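PDB 2Y1V: CELL WALL surface anchor family protein from Streptococcus pneumoniae, which forms the shaft of the pneumococcal pilus as its major pilin, RrgB, probably polymerising head to tail into a surface fibre. Local coordinates for residues A[157-162]-A[199-204]; A[294-299]-A[407-412]. All coordinates share one frame; numbering follows the deposited sequence.

Contact 1 (A[157-162]-A[199-204]); sequences TEAKPK and KIPALA
Lys162 and Lys199 face each other as an antiparallel hydrogen-bonded pair, with two backbone bonds closing a ring between them. Lys199 N gives to Lys162 O at 2.8 Å, tilted 26° out of the carbonyl plane; Lys162 N returns a bond to Lys199 O at 3.1 Å, in the plane of the Lys199 carbonyl, on a lone pair. The side chains of this pair leave the same face of the sheet and touch at their roots, CB of Lys162 to CB of Lys199 at 4.1 Å. Beyond that the chains part: Lys199 bends at chi2 (-64°), which carries its NZ away to a hydrogen bond with Thr269 OG1, so the two ammonium groups do not meet.

Past the bridge the pairing gives way to side-chain packing. Two apolar contacts involve Pro201: its CB meets the methyl of Ala159, CB to CB 3.3 Å, a close contact, and its CD touches CB of Pro161 at 3.9 Å. Two van der Waals contacts with carbonyl oxygens go with them, Pro161 CB to Lys199 O at 3.1 Å and Pro201 CD to Lys160 O at 3.8 Å.

Tyr206 touches both prolines from a neighbouring loop. The Lys162-Lys199 rung lies where strand 191-200, part of a Cna-B-like pilin domain, ends and its chain leaves regular pairing with the long strand 149-167. Thr157 and Ala159 bond through their backbones to strand 129-134, while Ile200 bonds to Lys268 on strand 268-278, all within one mixed sheet.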
loop_
_atom_site.group_PDB
_atom_site.type_symbol
_atom_site.label_atom_id
_atom_site.label_comp_id
_atom_site.label_asym_id
_atom_site.label_seq_id
_atom_site.Cartn_x
_atom_site.Cartn_y
_atom_site.Cartn_z
ATOM N N THR A 157 17.022 -4.590 -26.138
ATOM C CA THR A 157 17.322 -3.631 -25.081
ATOM C C THR A 157 16.486 -4.047 -23.873
ATOM O O THR A 157 15.523 -4.792 -24.017
ATOM C CB THR A 157 16.890 -2.219 -25.478
ATOM O OG1 THR A 157 15.544 -2.282 -25.956
ATOM C CG2 THR A 157 17.773 -1.671 -26.585
ATOM N N GLU A 158 16.856 -3.583 -22.684
ATOM C CA GLU A 158 16.058 -3.839 -21.480
ATOM C C GLU A 158 15.895 -2.531 -20.727
ATOM O O GLU A 158 16.710 -1.636 -20.877
ATOM C CB GLU A 158 16.679 -4.937 -20.587
ATOM C CG GLU A 158 18.051 -4.614 -20.022
ATOM C CD GLU A 158 18.553 -5.634 -18.989
ATOM O OE1 GLU A 158 17.950 -6.728 -18.850
ATOM O OE2 GLU A 158 19.570 -5.334 -18.315
ATOM N N ALA A 159 14.826 -2.408 -19.949
ATOM C CA ALA A 159 14.590 -1.187 -19.192
ATOM C C ALA A 159 13.802 -1.439 -17.914
ATOM O O ALA A 159 13.291 -2.538 -17.688
ATOM C CB ALA A 159 13.898 -0.122 -20.067
ATOM N N LYS A 160 13.689 -0.395 -17.099
ATOM C CA LYS A 160 13.126 -0.498 -15.761
ATOM C C LYS A 160 12.110 0.614 -15.533
ATOM O O LYS A 160 12.336 1.744 -15.935
ATOM C CB LYS A 160 14.262 -0.354 -14.756
ATOM C CG LYS A 160 13.825 -0.119 -13.346
ATOM C CD LYS A 160 15.026 0.118 -12.455
ATOM C CE LYS A 160 15.595 1.523 -12.629
ATOM N NZ LYS A 160 16.672 1.778 -11.621
ATOM N N PRO A 161 10.978 0.310 -14.890
ATOM C CA PRO A 161 10.118 1.447 -14.595
ATOM C C PRO A 161 10.474 2.054 -13.235
ATOM O O PRO A 161 11.331 1.509 -12.524
ATOM C CB PRO A 161 8.725 0.830 -14.589
ATOM C CG PRO A 161 8.945 -0.599 -14.169
ATOM C CD PRO A 161 10.374 -0.975 -14.475
ATOM N N LYS A 162 9.827 3.172 -12.902
ATOM C CA LYS A 162 10.053 3.908 -11.675
ATOM C C LYS A 162 8.697 4.348 -11.114
ATOM O O LYS A 162 7.741 4.550 -11.869
ATOM C CB LYS A 162 10.854 5.188 -11.942
ATOM C CG LYS A 162 12.178 5.056 -12.677
ATOM C CD LYS A 162 12.839 6.457 -12.781
ATOM C CE LYS A 162 14.184 6.425 -13.507
ATOM N NZ LYS A 162 15.159 5.564 -12.769
ATOM N N LYS A 199 6.671 5.914 -14.019
ATOM C CA LYS A 199 7.320 6.077 -15.307
ATOM C C LYS A 199 7.507 4.716 -15.919
ATOM O O LYS A 199 8.020 3.802 -15.280
ATOM C CB LYS A 199 8.700 6.719 -15.134
ATOM C CG LYS A 199 8.705 8.095 -14.482
ATOM C CD LYS A 199 7.991 9.109 -15.335
ATOM C CE LYS A 199 8.173 10.502 -14.794
ATOM N NZ LYS A 199 7.345 11.469 -15.571
ATOM N N ILE A 200 7.096 4.565 -17.160
ATOM C CA ILE A 200 7.241 3.299 -17.839
ATOM C C ILE A 200 8.136 3.490 -19.045
ATOM O O ILE A 200 7.913 4.380 -19.847
ATOM C CB ILE A 200 5.899 2.778 -18.304
ATOM C CG1 ILE A 200 5.066 2.375 -17.072
ATOM C CG2 ILE A 200 6.119 1.641 -19.297
ATOM C CD1 ILE A 200 3.681 1.871 -17.372
ATOM N N PRO A 201 9.160 2.646 -19.173
ATOM C CA PRO A 201 10.164 2.806 -20.216
ATOM C C PRO A 201 9.594 2.802 -21.624
ATOM O O PRO A 201 8.419 2.506 -21.828
ATOM C CB PRO A 201 11.040 1.567 -20.033
ATOM C CG PRO A 201 10.151 0.594 -19.307
ATOM C CD PRO A 201 9.387 1.432 -18.378
ATOM N N ALA A 202 10.446 3.132 -22.588
ATOM C CA ALA A 202 10.084 3.051 -23.989
ATOM C C ALA A 202 10.079 1.597 -24.441
ATOM O O ALA A 202 10.867 0.774 -23.954
ATOM C CB ALA A 202 11.054 3.861 -24.827
ATOM N N LEU A 203 9.185 1.276 -25.370
ATOM C CA LEU A 203 9.110 -0.065 -25.941
ATOM C C LEU A 203 8.856 -1.137 -24.878
ATOM O O LEU A 203 9.353 -2.255 -24.968
ATOM C CB LEU A 203 10.365 -0.376 -26.759
ATOM C CG LEU A 203 10.733 0.631 -27.865
ATOM C CD1 LEU A 203 11.842 0.058 -28.756
ATOM C CD2 LEU A 203 9.527 1.017 -28.709
ATOM N N ALA A 204 8.051 -0.790 -23.884
ATOM C CA ALA A 204 7.698 -1.724 -22.844
ATOM C C ALA A 204 6.898 -2.870 -23.452
ATOM O O ALA A 204 6.195 -2.676 -24.436
ATOM C CB ALA A 204 6.896 -1.021 -21.765
#

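Contact 2 (A[294-299]-A[407-412]); sequences FNYGNN and KPLDPT. With NI (nickel (II) ion), chain D.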
loop_
_atom_site.group_PDB
_atom_site.type_symbol
_atom_site.label_atom_id
_atom_site.label_comp_id
_atom_site.label_asym_id
_atom_site.label_seq_id
_atom_site.Cartn_x
_atom_site.Cartn_y
_atom_site.Cartn_z
ATOM N N PHE A 294 3.357 -1.806 -7.050
ATOM C CA PHE A 294 3.160 -1.852 -8.497
ATOM C C PHE A 294 3.717 -3.165 -8.971
ATOM O O PHE A 294 4.899 -3.450 -8.795
ATOM C CB PHE A 294 3.877 -0.698 -9.206
ATOM C CG PHE A 294 3.812 -0.773 -10.712
ATOM C CD1 PHE A 294 2.631 -0.495 -11.382
ATOM C CD2 PHE A 294 4.938 -1.103 -11.456
ATOM C CE1 PHE A 294 2.562 -0.553 -12.774
ATOM C CE2 PHE A 294 4.882 -1.162 -12.858
ATOM C CZ PHE A 294 3.691 -0.883 -13.520
ATOM N N ASN A 295 2.851 -3.953 -9.582
ATOM C CA ASN A 295 3.160 -5.315 -9.947
ATOM C C ASN A 295 3.055 -5.454 -11.447
ATOM O O ASN A 295 1.969 -5.304 -12.012
ATOM C CB ASN A 295 2.184 -6.256 -9.254
ATOM C CG ASN A 295 2.359 -6.266 -7.760
ATOM O OD1 ASN A 295 3.243 -6.947 -7.238
ATOM N ND2 ASN A 295 1.501 -5.526 -7.049
ATOM N N TYR A 296 4.188 -5.734 -12.085
ATOM C CA TYR A 296 4.303 -5.656 -13.538
ATOM C C TYR A 296 5.197 -6.779 -14.067
ATOM O O TYR A 296 5.845 -7.487 -13.302
ATOM C CB TYR A 296 4.893 -4.301 -13.943
ATOM C CG TYR A 296 6.374 -4.168 -13.623
ATOM C CD1 TYR A 296 6.818 -3.968 -12.316
ATOM C CD2 TYR A 296 7.335 -4.244 -14.630
ATOM C CE1 TYR A 296 8.200 -3.841 -12.011
ATOM C CE2 TYR A 296 8.696 -4.122 -14.343
ATOM C CZ TYR A 296 9.116 -3.927 -13.032
ATOM O OH TYR A 296 10.463 -3.831 -12.759
ATOM N N GLY A 297 5.216 -6.943 -15.379
ATOM C CA GLY A 297 6.023 -7.968 -15.991
ATOM C C GLY A 297 5.750 -8.122 -17.460
ATOM O O GLY A 297 4.736 -7.623 -17.985
ATOM N N ASN A 298 6.673 -8.790 -18.147
ATOM C CA ASN A 298 6.402 -9.212 -19.522
ATOM C C ASN A 298 5.482 -10.434 -19.525
ATOM O O ASN A 298 4.854 -10.751 -20.536
ATOM C CB ASN A 298 7.711 -9.501 -20.258
ATOM C CG ASN A 298 8.412 -8.230 -20.707
ATOM O OD1 ASN A 298 7.845 -7.137 -20.629
ATOM N ND2 ASN A 298 9.634 -8.369 -21.203
ATOM N N ASN A 299 5.444 -11.122 -18.382
ATOM C CA ASN A 299 4.561 -12.264 -18.152
ATOM C C ASN A 299 3.426 -11.780 -17.256
ATOM O O ASN A 299 3.604 -10.794 -16.529
ATOM C CB ASN A 299 5.314 -13.398 -17.444
ATOM C CG ASN A 299 6.581 -13.805 -18.165
ATOM O OD1 ASN A 299 6.712 -13.608 -19.363
ATOM N ND2 ASN A 299 7.519 -14.393 -17.432
ATOM N N LYS A 407 10.952 -8.268 -9.548
ATOM C CA LYS A 407 10.433 -7.855 -8.257
ATOM C C LYS A 407 9.489 -6.668 -8.475
ATOM O O LYS A 407 9.656 -5.914 -9.432
ATOM C CB LYS A 407 11.583 -7.501 -7.306
ATOM C CG LYS A 407 12.319 -6.188 -7.614
ATOM C CD LYS A 407 13.550 -6.005 -6.707
ATOM C CE LYS A 407 14.273 -4.688 -7.016
ATOM N NZ LYS A 407 15.387 -4.390 -6.057
ATOM N N PRO A 408 8.478 -6.506 -7.609
ATOM C CA PRO A 408 7.522 -5.400 -7.773
ATOM C C PRO A 408 8.114 -4.032 -7.373
ATOM O O PRO A 408 9.097 -3.983 -6.634
ATOM C CB PRO A 408 6.390 -5.790 -6.824
ATOM C CG PRO A 408 7.077 -6.587 -5.754
ATOM C CD PRO A 408 8.105 -7.397 -6.496
ATOM N N LEU A 409 7.537 -2.934 -7.861
ATOM C CA LEU A 409 7.934 -1.631 -7.361
ATOM C C LEU A 409 7.174 -1.349 -6.073
ATOM O O LEU A 409 5.968 -1.576 -5.988
ATOM C CB LEU A 409 7.689 -0.528 -8.384
ATOM C CG LEU A 409 8.505 -0.625 -9.669
ATOM C CD1 LEU A 409 8.142 0.522 -10.572
ATOM C CD2 LEU A 409 10.006 -0.621 -9.388
ATOM N N ASP A 410 7.880 -0.862 -5.062
ATOM C CA ASP A 410 7.248 -0.643 -3.779
ATOM C C ASP A 410 7.709 0.685 -3.233
ATOM O O ASP A 410 8.741 0.756 -2.565
ATOM C CB ASP A 410 7.574 -1.776 -2.805
ATOM C CG ASP A 410 6.615 -1.836 -1.618
ATOM O OD1 ASP A 410 5.610 -1.096 -1.606
ATOM O OD2 ASP A 410 6.866 -2.646 -0.682
ATOM N N PRO A 411 6.948 1.747 -3.527
ATOM C CA PRO A 411 7.275 3.060 -3.007
ATOM C C PRO A 411 7.008 3.173 -1.504
ATOM O O PRO A 411 6.141 2.483 -0.960
ATOM C CB PRO A 411 6.325 3.996 -3.770
ATOM C CG PRO A 411 5.169 3.170 -4.127
ATOM C CD PRO A 411 5.698 1.752 -4.311
ATOM N N THR A 412 7.780 4.032 -0.848
ATOM C CA THR A 412 7.504 4.426 0.508
ATOM C C THR A 412 6.259 5.323 0.492
ATOM O O THR A 412 5.930 5.944 -0.532
ATOM C CB THR A 412 8.710 5.175 1.092
ATOM O OG1 THR A 412 9.055 6.257 0.219
ATOM C CG2 THR A 412 9.917 4.226 1.207
HETATM NI NI NI D . 4.462 0.663 -0.453
#
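Phe294 and Leu409 lie side by side, their side chains pointing the same way, where the last residues of strand 288-297 meet an extended linker through a single antiparallel bridge. The strand belongs to a Cna-B-like pilin domain, and the linker follows strand 395-402 of the next such domain along the sequence. A chi1 of 175° swings the Phe294 ring to the side away from its own N, where CD2 comes to 3.7 Å from Leu409 CD1; the methyl approaches the ring obliquely. Ile163 touches both side chains, and the rings of Trp211 and Phe294 meet.

Tyr296, two residues on, crosses Leu409 at a slant, its CE1 4.0 Å from Leu409 CG. The same CE1 is 3.6 Å from Lys407 O, while the phenol OH is hydrogen-bonded to Gly127 O. Leu409 CG also lies 4.0 Å from Phe294 CD2, so it touches both rings. Asn295 takes a different course and runs alongside Pro408: its OD1 is 3.4 Å from Pro408 CB, a van der Waals contact between amide oxygen and proline ring.

Between the backbones, Phe294 N donates to Leu409 O at 2.8 Å and nearly straight, 171° at the hydrogen. The return bond from Leu409 N to Phe294 O is more bent, 141°. Both donors lie in the plane of the carbonyl they use.

Next along the linker is a nickel ion, which Asp291 and Glu413 also bind; Asp410 OD1 holds it at 2.4 Å, and the backbone O of Pro411 at 2.5 Å.

Contact 1 comes first along the chain, and the centres of the two contacts are 12 Å apart. Contact 1 lies in one mixed sheet, between strands 149-167 and 191-200; strand 288-297 of contact 2 is part of another and is bridged to the loop before strand 415-426. Side-chain packing spans the gap, with Pro161 CD 3.3 Å from Tyr296 OH and Pro161 CG 3.9 Å from Leu409 CD1. Strand 149-167 thus carries one segment of contact 1 and packs, through Pro161, against contact 2. Contact 2 ties two Cna-B-like domains of the chain together and contact 1 packs against it, consistent with a close junction between neighbouring parts of the pilin.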